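Local coordinates for CADD-like protein of unknown function (Nostoc punctiforme, PDB 3B5O) that is of unknown function but resembles the chlamydial protein CADD and is probably an oxidoreductase with an all-helical, heme-oxygenase-like fold, at residues L61-A66 and E77-I82. Numbering follows the deposited sequence.
Sequences LARRKA and ELQENI
Leu78 and Arg63 meet flank to flank in an antiparallel helical hairpin, where helix 38-68 turns through a short connection into helix 72-85 of a heme-oxygenase-like helical fold. The hairpin is a worked example of antiparallel pairing of consecutive helices, in which one leucine packs over an alanine and the aliphatic part of an arginine: the axes of 61-66 and 77-82 run at 164° to each other and approach to 9.3 Å, and the backbones come nearest at Arg63 and Leu78, whose CA atoms are 5.7 Å apart.

Apolar packing makes up the inner side. Leu78 keeps CG anti to its own carbonyl carbon (chi1 -68°), which sends CD1 across to the backbone of the other helix, 3.6 Å from Arg63 N. The same methyl lies 3.9 Å from Ala62 CB, an approach to the main chain consistent with the small side chain of Ala62. Val138 and Thr142 of helix 135-163 pack on Ala62, and Leu191 touches Leu78, tying the hairpin to the rest of the bundle.

Toward the outer side, the aliphatic part of Arg63 does the touching. Its CB rests 4.0 Å from Leu78 CB, and the chain then runs extended before bending about its CG-CD bond, where CD passes alongside Gln79. The side chains of Arg63 and Gln79 point the same way, the amide end lying over one face of the guanidinium with the two planes inclined by 39°. The charge itself is met within helix 38-68, by a salt bridge from Arg63 NH2 to Glu60 OE2. With an alanine here, Glu60 would probably keep Arg64 as a partner but lose Arg63, and Gln79 and Ile82 would lose the methylene that lies against them. At the bend, Arg63 CD lies 4.3 Å from Ile82 CD1, a loose apolar contact.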
loop_
_atom_site.group_PDB
_atom_site.type_symbol
_atom_site.label_atom_id
_atom_site.label_comp_id
_atom_site.label_asym_id
_atom_site.label_seq_id
_atom_site.Cartn_x
_atom_site.Cartn_y
_atom_site.Cartn_z
ATOM N N LEU A 61 10.581 1.099 10.462
ATOM C CA LEU A 61 10.755 -0.053 11.346
ATOM C C LEU A 61 11.512 -1.171 10.640
ATOM O O LEU A 61 12.379 -1.827 11.232
ATOM C CB LEU A 61 9.425 -0.556 11.863
ATOM C CG LEU A 61 8.637 0.387 12.763
ATOM C CD1 LEU A 61 7.320 -0.270 13.203
ATOM C CD2 LEU A 61 9.473 0.828 13.965
ATOM N N ALA A 62 11.203 -1.401 9.370
ATOM C CA ALA A 62 11.921 -2.419 8.593
ATOM C C ALA A 62 13.396 -2.045 8.419
ATOM O O ALA A 62 14.272 -2.916 8.493
ATOM C CB ALA A 62 11.259 -2.605 7.215
ATOM N N ARG A 63 13.668 -0.759 8.211
ATOM C CA ARG A 63 15.046 -0.287 8.091
ATOM C C ARG A 63 15.828 -0.621 9.356
ATOM O O ARG A 63 16.973 -1.086 9.303
ATOM C CB ARG A 63 15.060 1.210 7.810
ATOM C CG ARG A 63 16.465 1.751 7.517
ATOM C CD ARG A 63 16.489 3.265 7.447
ATOM N NE ARG A 63 16.301 3.881 8.752
ATOM C CZ ARG A 63 17.253 4.026 9.665
ATOM N NH1 ARG A 63 18.489 3.612 9.432
ATOM N NH2 ARG A 63 16.964 4.578 10.821
ATOM N N ARG A 64 15.210 -0.387 10.506
ATOM C CA ARG A 64 15.860 -0.666 11.779
ATOM C C ARG A 64 16.071 -2.157 12.000
ATOM O O ARG A 64 17.101 -2.575 12.542
ATOM C CB ARG A 64 15.052 -0.052 12.918
ATOM C CG ARG A 64 15.092 1.459 12.877
ATOM C CD ARG A 64 14.080 2.152 13.791
ATOM N NE ARG A 64 14.459 3.556 13.785
ATOM C CZ ARG A 64 15.328 4.118 14.631
ATOM N NH1 ARG A 64 15.805 3.473 15.702
ATOM N NH2 ARG A 64 15.646 5.356 14.429
ATOM N N LYS A 65 15.106 -2.964 11.574
ATOM C CA LYS A 65 15.269 -4.421 11.648
ATOM C C LYS A 65 16.448 -4.863 10.775
ATOM O O LYS A 65 17.255 -5.711 11.173
ATOM C CB LYS A 65 13.994 -5.135 11.213
ATOM C CG LYS A 65 12.889 -5.071 12.223
ATOM C CD LYS A 65 13.044 -6.082 13.366
ATOM C CE LYS A 65 11.991 -5.853 14.420
ATOM N NZ LYS A 65 12.021 -6.927 15.473
ATOM N N ALA A 66 16.543 -4.313 9.577
ATOM C CA ALA A 66 17.625 -4.669 8.659
ATOM C C ALA A 66 18.972 -4.280 9.261
ATOM O O ALA A 66 19.907 -5.077 9.276
ATOM C CB ALA A 66 17.420 -4.022 7.314
ATOM N N GLU A 77 18.782 0.697 1.024
ATOM C CA GLU A 77 17.693 0.732 0.046
ATOM C C GLU A 77 16.410 1.265 0.699
ATOM O O GLU A 77 15.695 2.068 0.118
ATOM C CB GLU A 77 17.424 -0.647 -0.534
ATOM C CG GLU A 77 16.411 -0.671 -1.659
ATOM C CD GLU A 77 16.907 -0.003 -2.949
ATOM O OE1 GLU A 77 18.131 0.147 -3.119
ATOM O OE2 GLU A 77 16.058 0.372 -3.787
ATOM N N LEU A 78 16.140 0.820 1.924
ATOM C CA LEU A 78 14.928 1.275 2.627
ATOM C C LEU A 78 15.005 2.756 2.968
ATOM O O LEU A 78 14.013 3.470 2.873
ATOM C CB LEU A 78 14.664 0.432 3.866
ATOM C CG LEU A 78 14.275 -1.005 3.538
ATOM C CD1 LEU A 78 14.226 -1.819 4.822
ATOM C CD2 LEU A 78 12.956 -1.076 2.774
ATOM N N GLN A 79 16.188 3.245 3.320
ATOM C CA GLN A 79 16.351 4.686 3.501
ATOM C C GLN A 79 16.053 5.466 2.232
ATOM O O GLN A 79 15.390 6.507 2.277
ATOM C CB GLN A 79 17.755 5.034 4.016
ATOM C CG GLN A 79 17.923 6.513 4.337
ATOM C CD GLN A 79 17.083 6.952 5.521
ATOM O OE1 GLN A 79 16.122 7.732 5.376
ATOM N NE2 GLN A 79 17.412 6.436 6.691
ATOM N N GLU A 80 16.526 4.969 1.095
ATOM C CA GLU A 80 16.208 5.634 -0.160
ATOM C C GLU A 80 14.694 5.649 -0.425
ATOM O O GLU A 80 14.155 6.661 -0.875
ATOM C CB GLU A 80 17.006 5.022 -1.318
ATOM C CG GLU A 80 18.516 5.249 -1.159
ATOM C CD GLU A 80 19.335 4.616 -2.267
ATOM O OE1 GLU A 80 18.797 4.466 -3.387
ATOM O OE2 GLU A 80 20.522 4.285 -2.013
ATOM N N ASN A 81 13.998 4.538 -0.135
ATOM C CA ASN A 81 12.539 4.489 -0.296
ATOM C C ASN A 81 11.888 5.560 0.561
ATOM O O ASN A 81 11.032 6.307 0.092
ATOM C CB ASN A 81 11.933 3.143 0.141
ATOM C CG ASN A 81 12.246 1.989 -0.796
ATOM O OD1 ASN A 81 11.833 0.862 -0.535
ATOM N ND2 ASN A 81 12.956 2.252 -1.864
ATOM N N ILE A 82 12.294 5.621 1.830
ATOM C CA ILE A 82 11.749 6.611 2.755
ATOM C C ILE A 82 11.989 8.023 2.240
ATOM O O ILE A 82 11.072 8.843 2.186
ATOM C CB ILE A 82 12.371 6.437 4.156
ATOM C CG1 ILE A 82 11.847 5.161 4.809
ATOM C CG2 ILE A 82 12.090 7.630 5.045
ATOM C CD1 ILE A 82 12.718 4.669 5.929
#